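Local coordinates for YARHG domain-containing protein (Legionella pneumophila subsp. pneumophila, PDB 4G2A) that is of unknown function but may bind nutrients, and joins a strand-rich DUF4424-type part to a helical YARHG domain, at residues 280-284 with 285-289; 233-236 with 237-240; 314-317 with 318-322; 240-243 with 244-248. All blocks are in the same frame, centred on the assembly; numbering follows the deposited sequence.

How the contacts relate
Contacts 2 and 4 share V240 and follow one another along helix 236-250, which leads from the strand-rich part of the chain into the YARHG helices. Contact 2 is the buried one, a strand-to-helix junction held by backbone bonds, a water and a T-shaped ring pair. Contact 4 is partly buried and lies at a pi-type turn of the same helix. Contact 3 packs onto it from helix 309-321, L314 lying on I245 and W248. Contact 1, at the start of helix 284-291, touches none of the others; it is partly buried, F281 and L286 inside and its outer side exposed. Contacts 1 and 4 each hold a sulfate, the first through loop N-H groups and a hydroxyl, the second through an arginine.

Contact 1: residues 280-284 with 285-289; sequences QFQSP and DLQEY. With SO4 (sulfate ion), chain C.
Q287 sends its side-chain amide back past the start of its own helix to F281, two residues before the N-cap, where NE2 meets F281 O at 2.7 Å. The motif is the N-terminus of helix 284-291 in the YARHG domain, with S283 at the N-cap. NE2, at the end of an extended chain, arrives in the carbonyl plane on a lone pair of F281 O, though that oxygen is tilted 19° from the amide plane of Q287. S283 O starts the helical pattern by accepting Q287 N at 2.8 Å, while P284 O takes E288 N at 3.0 Å. The S283 side chain makes no capping bond: OG, anti to the carbonyl carbon (chi1 -61°), hydrogen-bonds O2 of a sulfate ion, probably from the crystallisation liquor, which also accepts Q282 N (to O1, 2.8 Å) and S283 N (to O4, 3.0 Å). L286 N gives a weak bond to D285 OD1, while D285 OD2 forms a salt bridge with R267. On the buried side of the turn F281 and L286 pack together, and the F281 ring stacks on F290. Sulfate O4 lies at the edge of the F281 ring, 3.5 Å from CD1, and 3.4 Å from L286 CD1.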
loop_
_atom_site.group_PDB
_atom_site.type_symbol
_atom_site.label_atom_id
_atom_site.label_comp_id
_atom_site.label_asym_id
_atom_site.label_seq_id
_atom_site.Cartn_x
_atom_site.Cartn_y
_atom_site.Cartn_z
ATOM N N GLN A 280 -1.868 -7.070 -28.126
ATOM C CA GLN A 280 -1.639 -8.481 -28.428
ATOM C C GLN A 280 -0.645 -8.575 -29.577
ATOM O O GLN A 280 -0.761 -7.832 -30.557
ATOM C CB GLN A 280 -2.957 -9.202 -28.719
ATOM C CG GLN A 280 -3.719 -9.519 -27.426
ATOM C CD GLN A 280 -5.190 -9.208 -27.511
ATOM O OE1 GLN A 280 -5.610 -8.040 -27.508
ATOM N NE2 GLN A 280 -6.005 -10.253 -27.567
ATOM N N PHE A 281 0.366 -9.445 -29.430
ATOM C CA PHE A 281 1.441 -9.569 -30.414
ATOM C C PHE A 281 1.326 -10.852 -31.238
ATOM O O PHE A 281 1.173 -11.937 -30.678
ATOM C CB PHE A 281 2.815 -9.474 -29.713
ATOM C CG PHE A 281 3.023 -8.121 -29.060
ATOM C CD1 PHE A 281 3.496 -7.042 -29.793
ATOM C CD2 PHE A 281 2.717 -7.922 -27.718
ATOM C CE1 PHE A 281 3.668 -5.793 -29.198
ATOM C CE2 PHE A 281 2.870 -6.668 -27.129
ATOM C CZ PHE A 281 3.343 -5.612 -27.873
ATOM N N GLN A 282 1.391 -10.702 -32.576
ATOM C CA GLN A 282 1.316 -11.785 -33.550
ATOM C C GLN A 282 2.702 -12.333 -33.886
ATOM O O GLN A 282 2.806 -13.509 -34.220
ATOM C CB GLN A 282 0.596 -11.332 -34.834
ATOM C CG GLN A 282 -0.867 -10.899 -34.631
ATOM C CD GLN A 282 -1.860 -12.018 -34.339
ATOM O OE1 GLN A 282 -1.511 -13.196 -34.174
ATOM N NE2 GLN A 282 -3.142 -11.670 -34.279
ATOM N N SER A 283 3.761 -11.504 -33.767
ATOM C CA SER A 283 5.146 -11.889 -34.062
ATOM C C SER A 283 5.667 -12.806 -32.971
ATOM O O SER A 283 5.600 -12.428 -31.795
ATOM C CB SER A 283 6.047 -10.664 -34.209
ATOM O OG SER A 283 5.626 -9.830 -35.277
ATOM N N PRO A 284 6.168 -14.012 -33.345
ATOM C CA PRO A 284 6.615 -14.987 -32.328
ATOM C C PRO A 284 7.649 -14.454 -31.345
ATOM O O PRO A 284 7.476 -14.658 -30.145
ATOM C CB PRO A 284 7.202 -16.126 -33.160
ATOM C CG PRO A 284 6.538 -16.016 -34.483
ATOM C CD PRO A 284 6.285 -14.566 -34.712
ATOM N N ASP A 285 8.687 -13.744 -31.837
ATOM C CA ASP A 285 9.737 -13.178 -30.983
ATOM C C ASP A 285 9.157 -12.249 -29.903
ATOM O O ASP A 285 9.615 -12.315 -28.766
ATOM C CB ASP A 285 10.816 -12.444 -31.815
ATOM C CG ASP A 285 10.430 -11.135 -32.505
ATOM O OD1 ASP A 285 9.238 -10.974 -32.865
ATOM O OD2 ASP A 285 11.335 -10.301 -32.746
ATOM N N LEU A 286 8.133 -11.422 -30.252
ATOM C CA LEU A 286 7.486 -10.482 -29.336
ATOM C C LEU A 286 6.513 -11.192 -28.416
ATOM O O LEU A 286 6.484 -10.886 -27.224
ATOM C CB LEU A 286 6.757 -9.356 -30.093
ATOM C CG LEU A 286 7.604 -8.392 -30.897
ATOM C CD1 LEU A 286 6.725 -7.429 -31.639
ATOM C CD2 LEU A 286 8.577 -7.628 -30.016
ATOM N N GLN A 287 5.705 -12.124 -28.983
ATOM C CA GLN A 287 4.699 -12.965 -28.315
ATOM C C GLN A 287 5.320 -13.652 -27.109
ATOM O O GLN A 287 4.837 -13.480 -25.989
ATOM C CB GLN A 287 4.212 -14.014 -29.321
ATOM C CG GLN A 287 2.742 -14.378 -29.292
ATOM C CD GLN A 287 2.394 -15.112 -30.580
ATOM O OE1 GLN A 287 2.979 -16.152 -30.917
ATOM N NE2 GLN A 287 1.465 -14.569 -31.356
ATOM N N GLU A 288 6.446 -14.371 -27.351
ATOM C CA GLU A 288 7.240 -15.119 -26.385
ATOM C C GLU A 288 7.914 -14.211 -25.343
ATOM O O GLU A 288 7.988 -14.607 -24.171
ATOM C CB GLU A 288 8.310 -15.955 -27.101
ATOM C CG GLU A 288 8.692 -17.201 -26.316
ATOM C CD GLU A 288 10.118 -17.691 -26.489
ATOM O OE1 GLU A 288 10.584 -17.792 -27.647
ATOM O OE2 GLU A 288 10.752 -18.023 -25.461
ATOM N N TYR A 289 8.438 -13.031 -25.775
ATOM C CA TYR A 289 9.118 -12.056 -24.915
ATOM C C TYR A 289 8.177 -11.456 -23.857
ATOM O O TYR A 289 8.526 -11.435 -22.679
ATOM C CB TYR A 289 9.747 -10.943 -25.761
ATOM C CG TYR A 289 10.403 -9.825 -24.977
ATOM C CD1 TYR A 289 11.711 -9.942 -24.524
ATOM C CD2 TYR A 289 9.757 -8.603 -24.792
ATOM C CE1 TYR A 289 12.328 -8.909 -23.822
ATOM C CE2 TYR A 289 10.372 -7.555 -24.108
ATOM C CZ TYR A 289 11.665 -7.706 -23.644
ATOM O OH TYR A 289 12.285 -6.673 -22.991
HETATM S S SO4 C . 3.007 -8.003 -33.908
HETATM O O1 SO4 C . 1.565 -8.236 -33.807
HETATM O O2 SO4 C . 3.483 -8.491 -35.196
HETATM O O3 SO4 C . 3.234 -6.583 -33.792
HETATM O O4 SO4 C . 3.758 -8.664 -32.862
#

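Contact 2: residues 233-236 with 237-240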
loop_
_atom_site.group_PDB
_atom_site.type_symbol
_atom_site.label_atom_id
_atom_site.label_comp_id
_atom_site.label_asym_id
_atom_site.label_seq_id
_atom_site.Cartn_x
_atom_site.Cartn_y
_atom_site.Cartn_z
ATOM N N LEU A 233 5.709 -1.861 -3.537
ATOM C CA LEU A 233 5.339 -2.671 -4.708
ATOM C C LEU A 233 5.440 -1.958 -6.027
ATOM O O LEU A 233 5.237 -0.742 -6.105
ATOM C CB LEU A 233 3.878 -3.156 -4.588
ATOM C CG LEU A 233 3.493 -4.055 -3.418
ATOM C CD1 LEU A 233 1.987 -4.287 -3.406
ATOM C CD2 LEU A 233 4.240 -5.370 -3.463
ATOM N N PHE A 234 5.671 -2.742 -7.089
ATOM C CA PHE A 234 5.622 -2.251 -8.455
ATOM C C PHE A 234 4.362 -2.799 -9.079
ATOM O O PHE A 234 4.103 -3.987 -8.970
ATOM C CB PHE A 234 6.867 -2.654 -9.293
ATOM C CG PHE A 234 7.999 -1.657 -9.326
ATOM C CD1 PHE A 234 7.808 -0.377 -9.840
ATOM C CD2 PHE A 234 9.271 -2.014 -8.897
ATOM C CE1 PHE A 234 8.853 0.545 -9.861
ATOM C CE2 PHE A 234 10.319 -1.094 -8.921
ATOM C CZ PHE A 234 10.102 0.180 -9.405
ATOM N N THR A 235 3.581 -1.943 -9.714
ATOM C CA THR A 235 2.402 -2.329 -10.480
ATOM C C THR A 235 2.855 -2.326 -11.934
ATOM O O THR A 235 3.941 -1.814 -12.221
ATOM C CB THR A 235 1.239 -1.382 -10.201
ATOM O OG1 THR A 235 1.687 -0.060 -10.464
ATOM C CG2 THR A 235 0.699 -1.497 -8.786
ATOM N N GLY A 236 2.056 -2.900 -12.829
ATOM C CA GLY A 236 2.392 -3.023 -14.246
ATOM C C GLY A 236 2.786 -1.747 -14.968
ATOM O O GLY A 236 3.939 -1.601 -15.391
ATOM N N ILE A 237 1.831 -0.819 -15.126
ATOM C CA ILE A 237 2.026 0.446 -15.847
ATOM C C ILE A 237 3.119 1.286 -15.154
ATOM O O ILE A 237 3.964 1.837 -15.852
ATOM C CB ILE A 237 0.680 1.237 -15.989
ATOM C CG1 ILE A 237 -0.479 0.363 -16.554
ATOM C CG2 ILE A 237 0.858 2.546 -16.742
ATOM C CD1 ILE A 237 -1.008 0.652 -17.911
ATOM N N SER A 238 3.112 1.375 -13.796
ATOM C CA SER A 238 4.111 2.160 -13.063
ATOM C C SER A 238 5.534 1.625 -13.286
ATOM O O SER A 238 6.467 2.424 -13.346
ATOM C CB SER A 238 3.801 2.203 -11.568
ATOM O OG SER A 238 2.546 2.807 -11.308
ATOM N N TYR A 239 5.703 0.290 -13.393
ATOM C CA TYR A 239 7.017 -0.282 -13.652
ATOM C C TYR A 239 7.519 0.164 -15.028
ATOM O O TYR A 239 8.629 0.681 -15.137
ATOM C CB TYR A 239 7.023 -1.819 -13.540
ATOM C CG TYR A 239 8.297 -2.415 -14.089
ATOM C CD1 TYR A 239 9.467 -2.424 -13.334
ATOM C CD2 TYR A 239 8.362 -2.888 -15.396
ATOM C CE1 TYR A 239 10.665 -2.911 -13.861
ATOM C CE2 TYR A 239 9.551 -3.373 -15.932
ATOM C CZ TYR A 239 10.699 -3.392 -15.157
ATOM O OH TYR A 239 11.868 -3.880 -15.685
ATOM N N VAL A 240 6.695 -0.022 -16.069
ATOM C CA VAL A 240 7.034 0.332 -17.453
ATOM C C VAL A 240 7.264 1.848 -17.594
ATOM O O VAL A 240 8.192 2.249 -18.286
ATOM C CB VAL A 240 5.963 -0.210 -18.443
ATOM C CG1 VAL A 240 6.255 0.203 -19.891
ATOM C CG2 VAL A 240 5.875 -1.724 -18.344
HETATM O O HOH W 1 0.666 0.677 -12.649
#
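G236 O is gripped by two N-H groups of the following turn: V240 N, at 3.2 Å and nearly straight (172°), and Y239 N, a weak partner at 3.3 Å. Y239 N has its better bond to T235 O, at 3.0 Å. T235 occupies the N-cap, yet its side chain gives no direct cap. A water bridges instead, accepting S238 N at 2.8 Å and hydrogen-bonded to T235 OG1, which chi1 of 55° turns between the backbone N and the carbonyl carbon. This is the junction where strand 229-235 runs straight into helix 236-250, leaving the strand-rich part of the protein for the YARHG helices. N36 OD1 accepts I237 N, so a loop from early in the chain also holds the first turn. F234 and Y239, one from the strand and one from the first helical turn, form a T-shaped pair: the edge of Y239 points at the face of F234, with planes at 86° and centroids 5.7 Å apart. Y239 CG lies anti to its backbone N, which brings CD1 over the centre of the F234 ring, 4.3 Å above its plane. Y154 meets the F234 ring steeply, and W295 stacks on Y239.

Contact 3: residues 314-317 with 318-322; sequences LLSM and INQAK
The flat groups here are the carboxamides of Q320 and N319: Q320 bonds S316 directly, N319 through a water. The Q320 chain, extended beyond CG, reaches back along the helix to S316, placing NE2 3.2 Å from S316 O and also 3.2 Å from S316 OG. Both bonds are weak. The water accepts N319 ND2 at 3.2 Å and hydrogen-bonds to S316 OG. That hydroxyl lies anti to the backbone N (chi1 179°), which swings it to where amide and water can meet it. Along the backbone the last turns of helix 309-321 keep regular alpha-helical bonding, L314 O taking I318 N at 2.9 Å and M317 O taking A321 N at 2.7 Å. The inner side is apolar: L314 CG meets I318 CD1 at 4.0 Å, and the pair faces helix 263-275 through I273 and R270. M317, a selenomethionine, extends toward A254, L258 and L249 of the helical YARHG bundle, and Q320 also touches L255. The polar grouping is thus limited to S316, N319 and the Q320 amide. S316 O is shared by the main-chain and side-chain N-H groups of Q320, and the weak side-chain bonds probably add little to the backbone one.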
loop_
_atom_site.group_PDB
_atom_site.type_symbol
_atom_site.label_atom_id
_atom_site.label_comp_id
_atom_site.label_asym_id
_atom_site.label_seq_id
_atom_site.Cartn_x
_atom_site.Cartn_y
_atom_site.Cartn_z
ATOM N N LEU A 314 8.690 9.344 -26.668
ATOM C CA LEU A 314 9.700 8.284 -26.779
ATOM C C LEU A 314 9.730 7.709 -28.201
ATOM O O LEU A 314 10.826 7.524 -28.755
ATOM C CB LEU A 314 9.526 7.174 -25.732
ATOM C CG LEU A 314 10.641 6.098 -25.685
ATOM C CD1 LEU A 314 12.050 6.705 -25.694
ATOM C CD2 LEU A 314 10.470 5.205 -24.468
ATOM N N LEU A 315 8.555 7.490 -28.811
ATOM C CA LEU A 315 8.475 6.997 -30.200
ATOM C C LEU A 315 9.072 7.992 -31.171
ATOM O O LEU A 315 9.705 7.586 -32.143
ATOM C CB LEU A 315 7.029 6.666 -30.601
ATOM C CG LEU A 315 6.485 5.395 -29.933
ATOM C CD1 LEU A 315 4.962 5.394 -29.908
ATOM C CD2 LEU A 315 7.090 4.125 -30.570
ATOM N N SER A 316 8.911 9.306 -30.876
ATOM C CA SER A 316 9.454 10.388 -31.689
ATOM C C SER A 316 11.000 10.410 -31.557
ATOM O O SER A 316 11.690 10.618 -32.556
ATOM C CB SER A 316 8.828 11.724 -31.301
ATOM O OG SER A 316 9.379 12.783 -32.069
HETATM N N MSE A 317 11.525 10.147 -30.348
HETATM C CA MSE A 317 12.967 10.076 -30.067
HETATM C C MSE A 317 13.620 8.891 -30.793
HETATM O O MSE A 317 14.686 9.049 -31.391
HETATM C CB MSE A 317 13.227 9.976 -28.567
HETATM C CG MSE A 317 13.240 11.308 -27.848
HETATM SE SE MSE A 317 13.476 11.004 -25.919
HETATM C CE MSE A 317 14.115 12.808 -25.353
ATOM N N ILE A 318 12.948 7.724 -30.791
ATOM C CA ILE A 318 13.417 6.520 -31.480
ATOM C C ILE A 318 13.509 6.817 -32.989
ATOM O O ILE A 318 14.527 6.501 -33.611
ATOM C CB ILE A 318 12.534 5.277 -31.138
ATOM C CG1 ILE A 318 12.661 4.909 -29.656
ATOM C CG2 ILE A 318 12.853 4.064 -32.041
ATOM C CD1 ILE A 318 11.469 4.084 -29.099
ATOM N N ASN A 319 12.507 7.516 -33.540
ATOM C CA ASN A 319 12.484 7.890 -34.953
ATOM C C ASN A 319 13.672 8.784 -35.336
ATOM O O ASN A 319 14.217 8.637 -36.432
ATOM C CB ASN A 319 11.158 8.573 -35.327
ATOM C CG ASN A 319 11.019 8.826 -36.806
ATOM O OD1 ASN A 319 11.301 7.967 -37.649
ATOM N ND2 ASN A 319 10.613 10.019 -37.156
ATOM N N GLN A 320 14.074 9.677 -34.435
ATOM C CA GLN A 320 15.184 10.618 -34.615
ATOM C C GLN A 320 16.538 9.992 -34.311
ATOM O O GLN A 320 17.539 10.424 -34.892
ATOM C CB GLN A 320 15.008 11.850 -33.697
ATOM C CG GLN A 320 13.770 12.686 -33.985
ATOM C CD GLN A 320 13.590 13.752 -32.951
ATOM O OE1 GLN A 320 14.437 14.633 -32.771
ATOM N NE2 GLN A 320 12.479 13.692 -32.247
ATOM N N ALA A 321 16.598 9.041 -33.355
ATOM C CA ALA A 321 17.868 8.408 -32.967
ATOM C C ALA A 321 18.504 7.621 -34.114
ATOM O O ALA A 321 19.722 7.701 -34.307
ATOM C CB ALA A 321 17.661 7.491 -31.786
ATOM N N LYS A 322 17.679 6.882 -34.872
ATOM C CA LYS A 322 18.129 6.026 -35.960
ATOM C C LYS A 322 18.076 6.752 -37.332
ATOM O O LYS A 322 17.978 8.002 -37.354
ATOM C CB LYS A 322 17.312 4.708 -35.959
ATOM C CG LYS A 322 17.703 3.743 -34.809
ATOM C CD LYS A 322 18.913 2.842 -35.145
ATOM C CE LYS A 322 19.796 2.512 -33.958
ATOM N NZ LYS A 322 19.342 1.299 -33.225
ATOM O OXT LYS A 322 18.270 6.085 -38.373
HETATM O O HOH W 2 9.676 12.255 -35.082
#

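Contact 4: residues 240-243 with 244-248. With SO4 (sulfate ion), chain M.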
loop_
_atom_site.group_PDB
_atom_site.type_symbol
_atom_site.label_atom_id
_atom_site.label_comp_id
_atom_site.label_asym_id
_atom_site.label_seq_id
_atom_site.Cartn_x
_atom_site.Cartn_y
_atom_site.Cartn_z
ATOM N N VAL A 240 6.695 -0.022 -16.069
ATOM C CA VAL A 240 7.034 0.332 -17.453
ATOM C C VAL A 240 7.264 1.848 -17.594
ATOM O O VAL A 240 8.192 2.249 -18.286
ATOM C CB VAL A 240 5.963 -0.210 -18.443
ATOM C CG1 VAL A 240 6.255 0.203 -19.891
ATOM C CG2 VAL A 240 5.875 -1.724 -18.344
ATOM N N ARG A 241 6.487 2.683 -16.907
ATOM C CA ARG A 241 6.663 4.130 -16.999
ATOM C C ARG A 241 7.945 4.626 -16.328
ATOM O O ARG A 241 8.731 5.315 -16.962
ATOM C CB ARG A 241 5.451 4.864 -16.425
ATOM C CG ARG A 241 4.277 4.707 -17.353
ATOM C CD ARG A 241 3.073 5.503 -16.965
ATOM N NE ARG A 241 2.029 5.304 -17.972
ATOM C CZ ARG A 241 0.857 5.921 -17.960
ATOM N NH1 ARG A 241 0.569 6.792 -16.999
ATOM N NH2 ARG A 241 -0.032 5.688 -18.918
ATOM N N TYR A 242 8.183 4.252 -15.089
ATOM C CA TYR A 242 9.320 4.774 -14.354
ATOM C C TYR A 242 10.629 4.024 -14.568
ATOM O O TYR A 242 11.681 4.636 -14.389
ATOM C CB TYR A 242 8.982 4.834 -12.876
ATOM C CG TYR A 242 7.946 5.888 -12.571
ATOM C CD1 TYR A 242 6.585 5.607 -12.663
ATOM C CD2 TYR A 242 8.322 7.174 -12.202
ATOM C CE1 TYR A 242 5.625 6.566 -12.346
ATOM C CE2 TYR A 242 7.373 8.144 -11.877
ATOM C CZ TYR A 242 6.023 7.837 -11.952
ATOM O OH TYR A 242 5.097 8.810 -11.639
ATOM N N LYS A 243 10.588 2.737 -14.939
ATOM C CA LYS A 243 11.810 1.958 -15.129
ATOM C C LYS A 243 12.172 1.757 -16.601
ATOM O O LYS A 243 13.305 1.358 -16.883
ATOM C CB LYS A 243 11.716 0.585 -14.428
ATOM C CG LYS A 243 11.421 0.637 -12.922
ATOM C CD LYS A 243 12.470 1.359 -12.081
ATOM C CE LYS A 243 13.833 0.715 -12.117
ATOM N NZ LYS A 243 14.753 1.387 -11.166
ATOM N N VAL A 244 11.238 2.000 -17.533
ATOM C CA VAL A 244 11.536 1.776 -18.947
ATOM C C VAL A 244 11.369 3.068 -19.747
ATOM O O VAL A 244 12.334 3.471 -20.380
ATOM C CB VAL A 244 10.752 0.585 -19.586
ATOM C CG1 VAL A 244 11.268 0.279 -20.985
ATOM C CG2 VAL A 244 10.837 -0.690 -18.722
ATOM N N ILE A 245 10.190 3.726 -19.724
ATOM C CA ILE A 245 9.917 4.914 -20.559
ATOM C C ILE A 245 10.623 6.190 -20.045
ATOM O O ILE A 245 11.389 6.796 -20.800
ATOM C CB ILE A 245 8.386 5.184 -20.762
ATOM C CG1 ILE A 245 7.533 3.940 -21.206
ATOM C CG2 ILE A 245 8.103 6.414 -21.620
ATOM C CD1 ILE A 245 8.081 2.962 -22.198
ATOM N N TYR A 246 10.326 6.625 -18.799
ATOM C CA TYR A 246 10.849 7.878 -18.235
ATOM C C TYR A 246 12.414 7.920 -18.169
ATOM O O TYR A 246 12.953 8.976 -18.493
ATOM C CB TYR A 246 10.219 8.198 -16.862
ATOM C CG TYR A 246 8.706 8.383 -16.849
ATOM C CD1 TYR A 246 7.955 8.307 -18.026
ATOM C CD2 TYR A 246 8.021 8.610 -15.657
ATOM C CE1 TYR A 246 6.561 8.424 -18.009
ATOM C CE2 TYR A 246 6.629 8.747 -15.631
ATOM C CZ TYR A 246 5.903 8.660 -16.811
ATOM O OH TYR A 246 4.532 8.813 -16.785
ATOM N N PRO A 247 13.182 6.837 -17.849
ATOM C CA PRO A 247 14.654 6.968 -17.869
ATOM C C PRO A 247 15.183 7.436 -19.232
ATOM O O PRO A 247 16.095 8.265 -19.242
ATOM C CB PRO A 247 15.139 5.564 -17.530
ATOM C CG PRO A 247 14.026 4.973 -16.754
ATOM C CD PRO A 247 12.788 5.489 -17.391
ATOM N N TRP A 248 14.572 6.964 -20.369
ATOM C CA TRP A 248 14.929 7.376 -21.734
ATOM C C TRP A 248 14.536 8.815 -22.004
ATOM O O TRP A 248 15.273 9.536 -22.687
ATOM C CB TRP A 248 14.279 6.473 -22.800
ATOM C CG TRP A 248 14.930 5.139 -22.923
ATOM C CD1 TRP A 248 14.405 3.937 -22.563
ATOM C CD2 TRP A 248 16.255 4.873 -23.401
ATOM N NE1 TRP A 248 15.337 2.937 -22.738
ATOM C CE2 TRP A 248 16.480 3.484 -23.262
ATOM C CE3 TRP A 248 17.286 5.679 -23.920
ATOM C CZ2 TRP A 248 17.674 2.876 -23.668
ATOM C CZ3 TRP A 248 18.471 5.075 -24.307
ATOM C CH2 TRP A 248 18.658 3.693 -24.173
HETATM S S SO4 M . -2.389 8.683 -18.791
HETATM O O1 SO4 M . -2.408 9.739 -19.816
HETATM O O2 SO4 M . -1.381 9.011 -17.767
HETATM O O3 SO4 M . -3.718 8.575 -18.156
HETATM O O4 SO4 M . -2.052 7.408 -19.439
#
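This is a contact within one helix, 236-250, which follows strand 229-235 and widens into a pi-type turn at 241-243. The bonds step by five residues: V240 O accepts I245 N at 2.9 Å, and R241 O accepts Y246 N at 2.8 Å. V244 N makes a weaker bond to V240 O. P247 has no N-H to give, so Y242 O faces its CD instead, and the helix kinks there. The wide turn brings the Y246 ring against R241 and Y242. R241 O lies over one face of the Y246 ring, which also takes a CH-pi contact from R241 CB, 4.1 Å from the centroid. The Y246 edge in turn points at the face of Y242 in a T-shaped pair, with centroids 4.9 Å apart and planes at 65°; Y246 CE2 sits 3.8 Å above the Y242 ring, over its centre. R241, extended from CG to NE, runs alongside Y246 in the same direction, and its CD passes 3.6 Å from Y246 OH. Its guanidinium then takes a sulfate, probably from the crystallisation liquor, with NH2 2.7 Å from O4 and NH1 bonding O2. On the buried flank I245 CD1 meets V240 CG1 at 4.0 Å, and I245 packs on I273 and L314. K243 forms a salt bridge with D192. NE of R241 bonds Q276 and NH2 also bonds Y277; these two residues probably hold the guanidinium in place, with NH1 and NH2 directed at the anion.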